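Long-range contacts in putative Nitroreductase (Anabaena variabilis ATCC 29413, PDB 3EO7), which binds flavin mononucleotide and probably works as an oxidoreductase of the nitroreductase family: residues 33-38 with 169-174; 49-54 with 133-138; 69-74 with 118-123; 177-182 with 268-273. All blocks are in the same frame, centred on the assembly; numbering follows the deposited sequence. Where two conformers were deposited one is given.

Contact 1: 33-38 with 169-174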
# COMPACT_ATOMS: atom_id res chain seq x y z
N TRP A 33 -2.35 23.26 14.14
CA TRP A 33 -1.71 22.43 15.17
C TRP A 33 -2.66 22.12 16.35
O TRP A 33 -2.68 21.00 16.86
CB TRP A 33 -0.48 23.10 15.70
CG TRP A 33 0.40 23.60 14.65
CD1 TRP A 33 0.45 24.88 14.17
CD2 TRP A 33 1.38 22.86 13.93
NE1 TRP A 33 1.39 24.97 13.19
CE2 TRP A 33 1.99 23.75 13.02
CE3 TRP A 33 1.80 21.52 13.95
CZ2 TRP A 33 3.01 23.35 12.15
CZ3 TRP A 33 2.82 21.13 13.09
CH2 TRP A 33 3.40 22.04 12.20
N ALA A 34 -3.46 23.08 16.78
CA ALA A 34 -4.43 22.82 17.85
C ALA A 34 -5.20 21.53 17.54
O ALA A 34 -5.70 20.86 18.44
CB ALA A 34 -5.41 24.00 18.02
N LYS A 35 -5.29 21.21 16.25
CA LYS A 35 -5.99 20.05 15.79
C LYS A 35 -5.15 18.88 15.26
O LYS A 35 -5.74 17.98 14.69
CB LYS A 35 -6.97 20.44 14.66
CG LYS A 35 -8.35 20.98 15.06
CD LYS A 35 -9.26 20.91 13.79
CE LYS A 35 -10.76 21.16 13.99
NZ LYS A 35 -11.53 20.91 12.68
N GLN A 36 -3.81 18.88 15.40
CA GLN A 36 -3.03 17.74 14.85
C GLN A 36 -3.56 16.50 15.51
O GLN A 36 -3.66 16.42 16.73
CB GLN A 36 -1.50 17.75 14.99
CG GLN A 36 -0.87 16.50 14.26
CD GLN A 36 0.64 16.38 14.32
OE1 GLN A 36 1.31 17.19 14.96
NE2 GLN A 36 1.19 15.36 13.65
N PRO A 37 -3.97 15.54 14.69
CA PRO A 37 -4.54 14.32 15.22
C PRO A 37 -3.58 13.43 15.99
O PRO A 37 -2.37 13.37 15.70
CB PRO A 37 -5.02 13.58 13.96
CG PRO A 37 -4.99 14.56 12.88
CD PRO A 37 -3.98 15.57 13.22
N VAL A 38 -4.15 12.68 16.92
CA VAL A 38 -3.47 11.62 17.64
C VAL A 38 -3.83 10.39 16.80
O VAL A 38 -5.01 10.08 16.60
CB VAL A 38 -3.94 11.49 19.10
CG1 VAL A 38 -3.28 10.28 19.74
CG2 VAL A 38 -3.57 12.77 19.87
N VAL A 169 -8.85 6.68 8.64
CA VAL A 169 -9.39 7.79 9.46
C VAL A 169 -8.94 9.03 8.67
O VAL A 169 -7.75 9.45 8.69
CB VAL A 169 -8.86 7.78 10.91
CG1 VAL A 169 -9.42 8.95 11.66
CG2 VAL A 169 -9.21 6.45 11.61
N PHE A 170 -9.87 9.58 7.91
CA PHE A 170 -9.54 10.57 6.90
C PHE A 170 -8.76 11.77 7.39
O PHE A 170 -7.76 12.16 6.76
CB PHE A 170 -10.80 11.06 6.20
CG PHE A 170 -11.69 9.94 5.70
CD1 PHE A 170 -11.21 8.98 4.78
CD2 PHE A 170 -12.98 9.84 6.14
CE1 PHE A 170 -12.04 7.97 4.34
CE2 PHE A 170 -13.80 8.81 5.70
CZ PHE A 170 -13.31 7.88 4.81
N TYR A 171 -9.21 12.34 8.49
CA TYR A 171 -8.60 13.57 8.98
C TYR A 171 -7.14 13.41 9.35
O TYR A 171 -6.40 14.39 9.36
CB TYR A 171 -9.39 14.15 10.13
CG TYR A 171 -8.95 15.55 10.50
CD1 TYR A 171 -9.15 16.61 9.62
CD2 TYR A 171 -8.35 15.81 11.72
CE1 TYR A 171 -8.76 17.88 9.93
CE2 TYR A 171 -7.96 17.10 12.04
CZ TYR A 171 -8.19 18.12 11.15
OH TYR A 171 -7.80 19.41 11.43
N ARG A 172 -6.72 12.19 9.72
CA ARG A 172 -5.33 11.98 10.08
C ARG A 172 -4.38 12.49 8.97
O ARG A 172 -3.33 13.09 9.26
CB ARG A 172 -5.06 10.52 10.40
CG ARG A 172 -5.69 10.06 11.71
CD ARG A 172 -5.25 8.62 11.94
NE ARG A 172 -5.92 8.09 13.10
CZ ARG A 172 -5.90 6.81 13.45
NH1 ARG A 172 -5.21 5.94 12.73
NH2 ARG A 172 -6.61 6.40 14.52
N SER A 173 -4.77 12.26 7.71
CA SER A 173 -3.98 12.72 6.56
C SER A 173 -4.47 14.07 6.06
O SER A 173 -3.66 14.93 5.73
CB SER A 173 -4.00 11.69 5.43
OG SER A 173 -3.32 10.52 5.81
N ALA A 174 -5.79 14.27 6.05
CA ALA A 174 -6.37 15.53 5.52
C ALA A 174 -5.92 16.76 6.31
O ALA A 174 -5.89 17.88 5.78
CB ALA A 174 -7.93 15.43 5.44
O HOH W 1 -7.09 10.09 14.82
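Y171 reaches from the first turn of helix 170-177 and lies across both K35 and P37, crossing each at about a right angle. Its CG is anti to the backbone N (chi1 -169°), which swings the ring off the helix toward the loop 33-38. The helix directly follows strand 162-169 of an antiparallel sheet in this nitroreductase-family chain, and the loop lies over its first turn. The hydroxyl meets the aliphatic part of K35, with K35 CD 3.2 Å from Y171 OH. The carbonyl O of K35 lies at the ring edge, near its plane, 3.6 Å from Y171 CE2. P37 approaches the same ring obliquely, with P37 CG 3.8 Å from Y171 CD2. The proline also rests on the helix backbone, where P37 CG is 3.8 Å from R172 CA. With an alanine here in place of Y171 the ring would be gone, which would probably leave P37 CG and K35 CD without the ring and hydroxyl they rest on.

R172 extends from CG to NE. Water 1 sits at the edge of the guanidinium, in plane, and accepts from R172 NE at 2.9 Å. The same water donates to V38 O at 2.7 Å. V169 CG2 covers one guanidinium face. E110 forms a salt bridge with NH1, which also binds Y107 O. No direct hydrogen bond joins the two segments. The loop therefore meets the helix through apolar contact, and its polar link is a water shared with an arginine already paired elsewhere.

Contact 2: 49-54 with 133-138. With ACT (acetate ion), chain F.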
# COMPACT_ATOMS: atom_id res chain seq x y z
N ILE A 49 -6.57 -7.56 24.99
CA ILE A 49 -5.79 -8.78 24.90
C ILE A 49 -4.34 -8.35 24.63
O ILE A 49 -4.04 -7.80 23.59
CB ILE A 49 -6.24 -9.69 23.78
CG1 ILE A 49 -7.74 -10.02 23.91
CG2 ILE A 49 -5.37 -10.96 23.72
CD1 ILE A 49 -8.23 -10.96 22.82
N ASP A 50 -3.45 -8.60 25.58
CA ASP A 50 -2.05 -8.22 25.43
C ASP A 50 -1.33 -9.22 24.56
O ASP A 50 -1.25 -10.39 24.91
CB ASP A 50 -1.40 -8.17 26.81
CG ASP A 50 0.05 -7.74 26.79
OD1 ASP A 50 0.60 -7.36 25.73
OD2 ASP A 50 0.65 -7.79 27.89
N LEU A 51 -0.78 -8.75 23.45
CA LEU A 51 -0.09 -9.64 22.52
C LEU A 51 1.41 -9.70 22.75
O LEU A 51 2.11 -10.49 22.13
CB LEU A 51 -0.34 -9.23 21.07
CG LEU A 51 -1.79 -9.30 20.58
CD1 LEU A 51 -1.93 -8.62 19.23
CD2 LEU A 51 -2.27 -10.75 20.53
N LYS A 52 1.93 -8.83 23.60
CA LYS A 52 3.37 -8.78 23.85
C LYS A 52 3.99 -10.07 24.39
O LYS A 52 5.09 -10.43 23.96
CB LYS A 52 3.72 -7.59 24.74
CG LYS A 52 3.48 -6.25 24.06
CD LYS A 52 3.89 -5.07 24.89
CE LYS A 52 3.10 -4.96 26.18
NZ LYS A 52 1.63 -4.77 25.99
N PRO A 53 3.33 -10.77 25.32
CA PRO A 53 3.92 -12.04 25.79
C PRO A 53 4.20 -13.08 24.71
O PRO A 53 5.01 -13.99 24.92
CB PRO A 53 2.89 -12.56 26.78
CG PRO A 53 2.21 -11.32 27.28
CD PRO A 53 2.08 -10.47 26.05
N TYR A 54 3.58 -12.93 23.54
CA TYR A 54 3.75 -13.90 22.45
C TYR A 54 4.68 -13.43 21.36
O TYR A 54 4.89 -14.14 20.38
CB TYR A 54 2.38 -14.24 21.87
CG TYR A 54 1.41 -14.66 22.91
CD1 TYR A 54 1.46 -15.96 23.44
CD2 TYR A 54 0.44 -13.79 23.39
CE1 TYR A 54 0.58 -16.37 24.41
CE2 TYR A 54 -0.44 -14.19 24.39
CZ TYR A 54 -0.37 -15.49 24.88
OH TYR A 54 -1.23 -15.92 25.86
N HIS A 133 0.62 -2.85 21.58
CA HIS A 133 0.64 -4.16 20.92
C HIS A 133 -0.40 -5.07 21.59
O HIS A 133 -0.11 -6.15 22.16
CB HIS A 133 2.02 -4.82 20.86
CG HIS A 133 2.04 -6.05 20.00
ND1 HIS A 133 1.55 -6.05 18.71
CD2 HIS A 133 2.47 -7.31 20.25
CE1 HIS A 133 1.67 -7.26 18.20
NE2 HIS A 133 2.21 -8.05 19.11
N SER A 134 -1.64 -4.59 21.54
CA SER A 134 -2.78 -5.29 22.09
C SER A 134 -3.96 -5.19 21.15
O SER A 134 -3.94 -4.41 20.21
CB SER A 134 -3.18 -4.69 23.44
OG SER A 134 -3.47 -3.30 23.36
N LEU A 135 -4.97 -6.01 21.41
CA LEU A 135 -6.24 -5.98 20.72
C LEU A 135 -7.29 -5.58 21.76
O LEU A 135 -7.28 -6.09 22.90
CB LEU A 135 -6.61 -7.36 20.16
CG LEU A 135 -5.82 -7.83 18.96
CD1 LEU A 135 -6.19 -9.31 18.73
CD2 LEU A 135 -6.10 -6.99 17.72
N ILE A 136 -8.16 -4.65 21.41
CA ILE A 136 -9.28 -4.31 22.28
C ILE A 136 -10.51 -4.94 21.66
O ILE A 136 -10.88 -4.61 20.53
CB ILE A 136 -9.49 -2.83 22.47
CG1 ILE A 136 -8.24 -2.22 23.13
CG2 ILE A 136 -10.76 -2.58 23.33
CD1 ILE A 136 -8.21 -0.71 23.12
N HIS A 137 -11.09 -5.89 22.39
CA HIS A 137 -12.28 -6.61 21.96
C HIS A 137 -13.45 -5.72 22.34
O HIS A 137 -13.94 -5.77 23.45
CB HIS A 137 -12.31 -7.95 22.65
CG HIS A 137 -13.36 -8.89 22.14
ND1 HIS A 137 -13.81 -9.97 22.88
CD2 HIS A 137 -14.03 -8.93 20.96
CE1 HIS A 137 -14.69 -10.65 22.16
NE2 HIS A 137 -14.86 -10.03 21.01
N TYR A 138 -13.87 -4.88 21.41
CA TYR A 138 -14.88 -3.91 21.73
C TYR A 138 -16.30 -4.33 21.44
O TYR A 138 -17.21 -3.59 21.78
CB TYR A 138 -14.58 -2.57 21.10
CG TYR A 138 -14.68 -2.47 19.60
CD1 TYR A 138 -13.58 -2.74 18.80
CD2 TYR A 138 -15.83 -1.99 18.99
CE1 TYR A 138 -13.66 -2.61 17.40
CE2 TYR A 138 -15.93 -1.87 17.59
CZ TYR A 138 -14.82 -2.18 16.80
OH TYR A 138 -14.86 -2.03 15.42
C ACT F . -4.54 -14.81 25.85
O ACT F . -3.35 -14.44 26.00
OXT ACT F . -5.10 -14.34 24.85
CH3 ACT F . -5.26 -15.75 26.77
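L51 and H133 meet at about a right angle. L51 CB sits over one face of the imidazole, 3.7 Å from the ring centroid, a CH-pi contact offset toward the rim. A chi1 of -171° places the ring on the far side of CB from the H133 backbone N. Y128 OH and S75 OG bond its two nitrogens. L51 CD1 packs on L135 CG at 4.0 Å and still borders the ring at H133 CE1. I49 and L135 point to the same face of the sheet, with CB atoms 4.3 Å apart.

The backbones pair as antiparallel strands at the edge of the sheet. Strand 47-50 is outermost and lies beside 134-139. I49 N binds L135 O at 2.7 Å, nearly straight at 171°, and L135 N returns a bond to I49 O. L51 N reaches H133 O at 3.0 Å. H133 and S134 face Q129 on the next strand, a G1 beta bulge.

At the end of strand 47-50, D50 forms an Asx turn: its OD1 accepts from K52 N at 2.9 Å. Bends at chi3 and chi4 (both -62°) fold K52 NZ back to D50 OD1 at 2.8 Å, a salt bridge. The two donors come from opposite faces of the carboxylate plane. Without the carboxylate, as with an alanine here, the Asx turn would probably loosen and the K52 amine would lose its charge partner. K52 NZ also bonds T132 O. Y54 OH donates to a bound acetate, probably from the crystallisation liquor.

Contact 3: 69-74 with 118-123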
# COMPACT_ATOMS: atom_id res chain seq x y z
N GLN A 69 1.24 -21.15 20.63
CA GLN A 69 1.81 -21.09 19.28
C GLN A 69 0.85 -20.31 18.38
O GLN A 69 1.29 -19.54 17.54
CB GLN A 69 2.06 -22.47 18.70
CG GLN A 69 3.10 -23.29 19.45
CD GLN A 69 3.08 -24.76 19.04
OE1 GLN A 69 2.77 -25.08 17.88
NE2 GLN A 69 3.40 -25.65 19.97
N TRP A 70 -0.46 -20.47 18.59
CA TRP A 70 -1.40 -19.73 17.76
C TRP A 70 -1.32 -18.23 18.04
O TRP A 70 -1.20 -17.41 17.12
CB TRP A 70 -2.84 -20.24 17.90
CG TRP A 70 -3.63 -19.50 16.91
CD1 TRP A 70 -3.63 -19.68 15.54
CD2 TRP A 70 -4.41 -18.31 17.15
NE1 TRP A 70 -4.38 -18.69 14.93
CE2 TRP A 70 -4.89 -17.86 15.90
CE3 TRP A 70 -4.76 -17.61 18.30
CZ2 TRP A 70 -5.72 -16.74 15.78
CZ3 TRP A 70 -5.57 -16.51 18.19
CH2 TRP A 70 -6.05 -16.09 16.94
N TRP A 71 -1.35 -17.86 19.32
CA TRP A 71 -1.28 -16.45 19.70
C TRP A 71 0.04 -15.83 19.22
O TRP A 71 0.03 -14.66 18.85
CB TRP A 71 -1.46 -16.26 21.20
CG TRP A 71 -2.90 -16.38 21.64
CD1 TRP A 71 -3.47 -17.42 22.31
CD2 TRP A 71 -3.95 -15.45 21.37
NE1 TRP A 71 -4.82 -17.16 22.52
CE2 TRP A 71 -5.13 -15.96 21.95
CE3 TRP A 71 -3.99 -14.20 20.76
CZ2 TRP A 71 -6.34 -15.29 21.90
CZ3 TRP A 71 -5.20 -13.52 20.70
CH2 TRP A 71 -6.36 -14.08 21.27
N GLN A 72 1.14 -16.57 19.24
CA GLN A 72 2.43 -16.08 18.73
C GLN A 72 2.33 -15.70 17.26
O GLN A 72 2.86 -14.68 16.84
CB GLN A 72 3.55 -17.11 18.84
CG GLN A 72 4.14 -17.30 20.22
CD GLN A 72 5.11 -18.50 20.28
OE1 GLN A 72 5.75 -18.85 19.28
NE2 GLN A 72 5.21 -19.12 21.46
N ARG A 73 1.63 -16.51 16.48
CA ARG A 73 1.46 -16.23 15.06
C ARG A 73 0.65 -14.95 14.85
O ARG A 73 1.03 -14.11 14.06
CB ARG A 73 0.80 -17.42 14.35
CG ARG A 73 1.63 -18.70 14.37
CD ARG A 73 0.76 -19.87 13.94
NE ARG A 73 0.43 -19.75 12.52
CZ ARG A 73 -0.58 -20.35 11.91
NH1 ARG A 73 -1.44 -21.11 12.60
NH2 ARG A 73 -0.76 -20.17 10.62
N LEU A 74 -0.47 -14.80 15.58
CA LEU A 74 -1.29 -13.57 15.43
C LEU A 74 -0.52 -12.32 15.90
O LEU A 74 -0.54 -11.27 15.26
CB LEU A 74 -2.61 -13.68 16.23
CG LEU A 74 -3.54 -12.44 16.08
CD1 LEU A 74 -3.96 -12.26 14.61
CD2 LEU A 74 -4.76 -12.55 17.05
N THR A 118 -13.72 -18.73 17.66
CA THR A 118 -12.96 -19.97 17.71
C THR A 118 -12.72 -20.30 19.17
O THR A 118 -12.97 -19.46 20.03
CB THR A 118 -11.60 -19.81 16.99
OG1 THR A 118 -10.68 -19.05 17.79
CG2 THR A 118 -11.77 -19.14 15.63
N PRO A 119 -12.19 -21.49 19.46
CA PRO A 119 -11.96 -21.82 20.87
C PRO A 119 -10.90 -20.91 21.48
O PRO A 119 -10.86 -20.78 22.69
CB PRO A 119 -11.49 -23.29 20.85
CG PRO A 119 -11.79 -23.79 19.47
CD PRO A 119 -11.76 -22.59 18.57
N LEU A 120 -10.07 -20.27 20.67
CA LEU A 120 -9.08 -19.32 21.21
C LEU A 120 -9.48 -17.85 21.11
O LEU A 120 -9.08 -17.05 21.97
CB LEU A 120 -7.73 -19.51 20.55
CG LEU A 120 -6.93 -20.75 20.98
CD1 LEU A 120 -5.55 -20.67 20.35
CD2 LEU A 120 -6.82 -20.84 22.49
N LEU A 121 -10.24 -17.48 20.07
CA LEU A 121 -10.58 -16.08 19.80
C LEU A 121 -12.10 -15.86 19.75
O LEU A 121 -12.75 -16.21 18.76
CB LEU A 121 -9.94 -15.64 18.46
CG LEU A 121 -9.99 -14.16 18.10
CD1 LEU A 121 -9.18 -13.36 19.06
CD2 LEU A 121 -9.53 -13.92 16.65
N SER A 122 -12.63 -15.24 20.80
CA SER A 122 -14.07 -14.97 20.92
C SER A 122 -14.55 -14.25 19.69
O SER A 122 -13.79 -13.51 19.06
CB SER A 122 -14.36 -14.07 22.13
OG SER A 122 -13.97 -14.70 23.30
N PRO A 123 -15.83 -14.43 19.35
CA PRO A 123 -16.32 -13.74 18.16
C PRO A 123 -16.43 -12.25 18.34
O PRO A 123 -16.50 -11.75 19.47
CB PRO A 123 -17.74 -14.29 18.01
CG PRO A 123 -18.13 -14.74 19.34
CD PRO A 123 -16.88 -15.26 19.97
O HOH W 2 -7.75 -18.04 24.16
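W71 presents the edge of its indole to L120 and receives its neighbour W70 on a face. W70 CZ3 stands 3.6 Å above the W71 plane, over its centre, while W71 CE2 lies at the edge of W70, in plane. One face of W70 is covered by L74 CB, offset toward the rim. Both tryptophans belong to helix 66-82. Their partners are in the loop of the beta hairpin formed by strands 109-115 and 124-129. That loop holds an ST motif: T118 OG1 accepts from L121 N at 2.8 Å, with a weaker bond from L120 N.

L120 CD1 comes obliquely to W70, 3.7 Å from W70 CB. L121 divides its methyls: L121 CD1 touches W71 CH2 at 3.7 Å and L121 CD2 touches W70 CH2 at 4.1 Å. The W70 ring stands opposite its own backbone N (chi1 -174°), which sends it toward the loop, and its NE1 bonds Y205 OH. W70 and L121 also share L162 of strand 162-169.

A polar atom at this contact is L120 O, which lies 3.3 Å from W71 CZ2 near the ring plane. Water 2 donates to L120 O at 2.7 Å and accepts a weak bond from W71 NE1.

Contact 4: 177-182 with 268-273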
# COMPACT_ATOMS: atom_id res chain seq x y z
N TYR A 177 -2.83 17.25 4.19
CA TYR A 177 -2.93 17.24 2.71
C TYR A 177 -4.26 17.71 2.14
O TYR A 177 -4.42 17.82 0.91
CB TYR A 177 -2.62 15.84 2.20
CG TYR A 177 -1.21 15.39 2.54
CD1 TYR A 177 -0.11 15.94 1.88
CD2 TYR A 177 -0.97 14.40 3.48
CE1 TYR A 177 1.18 15.55 2.20
CE2 TYR A 177 0.31 14.01 3.79
CZ TYR A 177 1.37 14.57 3.14
OH TYR A 177 2.63 14.14 3.49
N GLU A 178 -5.19 18.03 3.02
CA GLU A 178 -6.52 18.47 2.60
C GLU A 178 -7.07 17.47 1.60
O GLU A 178 -6.97 16.26 1.85
CB GLU A 178 -6.45 19.90 2.10
CG GLU A 178 -5.98 20.87 3.21
CD GLU A 178 -6.01 22.35 2.80
OE1 GLU A 178 -5.29 22.74 1.87
OE2 GLU A 178 -6.74 23.11 3.44
N ASP A 179 -7.66 17.91 0.49
CA ASP A 179 -8.29 16.95 -0.44
C ASP A 179 -7.30 15.97 -1.07
O ASP A 179 -7.68 14.86 -1.44
CB ASP A 179 -9.08 17.66 -1.52
CG ASP A 179 -10.33 18.35 -1.00
OD1 ASP A 179 -10.96 17.85 -0.02
OD2 ASP A 179 -10.64 19.40 -1.58
N ARG A 180 -6.02 16.36 -1.17
CA ARG A 180 -4.99 15.46 -1.74
C ARG A 180 -4.75 14.25 -0.86
O ARG A 180 -4.11 13.29 -1.27
CB ARG A 180 -3.66 16.20 -1.90
CG ARG A 180 -3.72 17.42 -2.81
CD ARG A 180 -2.33 17.86 -3.21
NE ARG A 180 -2.35 18.88 -4.26
CZ ARG A 180 -2.39 20.19 -4.07
NH1 ARG A 180 -2.43 20.71 -2.86
NH2 ARG A 180 -2.38 21.01 -5.13
N ALA A 181 -5.22 14.32 0.40
CA ALA A 181 -5.05 13.22 1.33
C ALA A 181 -5.58 11.88 0.81
O ALA A 181 -5.06 10.86 1.23
CB ALA A 181 -5.69 13.51 2.71
N TYR A 182 -6.61 11.86 -0.03
CA TYR A 182 -7.14 10.58 -0.49
C TYR A 182 -6.10 9.75 -1.23
O TYR A 182 -6.02 8.53 -1.01
CB TYR A 182 -8.42 10.72 -1.30
CG TYR A 182 -9.31 9.51 -1.24
CD1 TYR A 182 -9.99 9.19 -0.05
CD2 TYR A 182 -9.52 8.68 -2.34
CE1 TYR A 182 -10.83 8.08 0.02
CE2 TYR A 182 -10.39 7.59 -2.27
CZ TYR A 182 -11.04 7.30 -1.11
OH TYR A 182 -11.89 6.23 -1.07
N GLY A 268 -11.91 21.27 -0.08
CA GLY A 268 -12.09 20.89 1.32
C GLY A 268 -13.22 19.90 1.52
O GLY A 268 -13.28 19.22 2.53
N GLU A 269 -14.13 19.85 0.54
CA GLU A 269 -15.27 18.95 0.60
C GLU A 269 -15.14 17.79 -0.37
O GLU A 269 -15.94 16.87 -0.36
CB GLU A 269 -16.51 19.78 0.27
CG GLU A 269 -16.75 20.96 1.25
CD GLU A 269 -17.89 21.86 0.90
OE1 GLU A 269 -18.64 21.57 -0.03
OE2 GLU A 269 -18.04 22.92 1.57
N LEU A 270 -14.10 17.82 -1.20
CA LEU A 270 -13.95 16.83 -2.24
C LEU A 270 -13.52 15.45 -1.77
O LEU A 270 -14.00 14.45 -2.32
CB LEU A 270 -12.98 17.39 -3.29
CG LEU A 270 -12.72 16.51 -4.51
CD1 LEU A 270 -13.96 16.30 -5.32
CD2 LEU A 270 -11.58 17.18 -5.33
N LEU A 271 -12.64 15.37 -0.78
CA LEU A 271 -12.19 14.07 -0.27
C LEU A 271 -13.38 13.22 0.22
O LEU A 271 -13.54 12.08 -0.21
CB LEU A 271 -11.21 14.25 0.90
CG LEU A 271 -10.58 12.94 1.42
CD1 LEU A 271 -9.20 13.20 2.02
CD2 LEU A 271 -11.47 12.21 2.42
N LYS A 272 -14.22 13.77 1.10
CA LYS A 272 -15.33 12.96 1.62
C LYS A 272 -16.38 12.69 0.55
O LYS A 272 -16.94 11.58 0.48
CB LYS A 272 -15.95 13.56 2.89
CG LYS A 272 -14.97 13.53 4.06
CD LYS A 272 -15.62 13.96 5.38
CE LYS A 272 -14.60 14.12 6.50
NZ LYS A 272 -15.21 14.36 7.80
N TYR A 273 -16.64 13.70 -0.29
CA TYR A 273 -17.52 13.50 -1.42
C TYR A 273 -17.00 12.29 -2.22
O TYR A 273 -17.75 11.35 -2.53
CB TYR A 273 -17.61 14.75 -2.30
CG TYR A 273 -18.55 14.55 -3.47
CD1 TYR A 273 -18.10 14.00 -4.66
CD2 TYR A 273 -19.89 14.92 -3.38
CE1 TYR A 273 -18.96 13.77 -5.71
CE2 TYR A 273 -20.74 14.73 -4.44
CZ TYR A 273 -20.28 14.11 -5.61
OH TYR A 273 -21.12 13.92 -6.68
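This is a buried contact in which an aspartate side chain binds backbone N-H groups at and just before the start of helix 270-276. The aspartate, D179, is in the short link between helices 170-177 and 181-202. Its CG lies beside its backbone N and opposite its carbonyl carbon (chi1 -69°), which carries the carboxylate to the N-H groups. D179 OD2 takes G268 N at 2.7 Å, met on the syn side and 26° out of the carboxylate plane. D179 OD1 takes L271 N at 3.1 Å from above that plane, 62° out of it. The nearby helix start would probably favour an ionised carboxylate. G268 has positive phi, and a side chain at this backbone angle would collide with the carbonyl O of the residue before, which calls for glycine.

L271 packs beside the carboxylate and onto helix 181-202. Its CD1 touches A181 CB at 3.6 Å. L271 CG sits 4.1 Å from Y182 CD1, the two side chains crossing at about a right angle. L270 CB packs against D179 OD2 at 3.5 Å.

Helix 9-16 touches both segments through Y13, which lies on Y182 and L270 and bonds D179 O. The Y182 hydroxyl bonds H275 further along helix 270-276. L271 also packs on F170, and A181 on S173 and A174, all of helix 170-177.

Overall arrangement
Contacts 1 and 4 share the region round helix 170-177 and touch directly through it. Contact 4 is buried and rests on a carboxylate, probably ionised, bonded to backbone N-H groups. Contact 1 is at the surface, with apolar contact and a water between its segments. Contacts 2 and 3 are partly buried, lie away from the annotated FMN sites and adjoin each other, with H137 and P123 probably hydrogen-bonded. Contact 2 pairs sheet strands through the backbone; contact 3 lays helix 66-82 against a hairpin loop, through tryptophans and leucines. The centres of contacts 3 and 4 are about 38 Å apart.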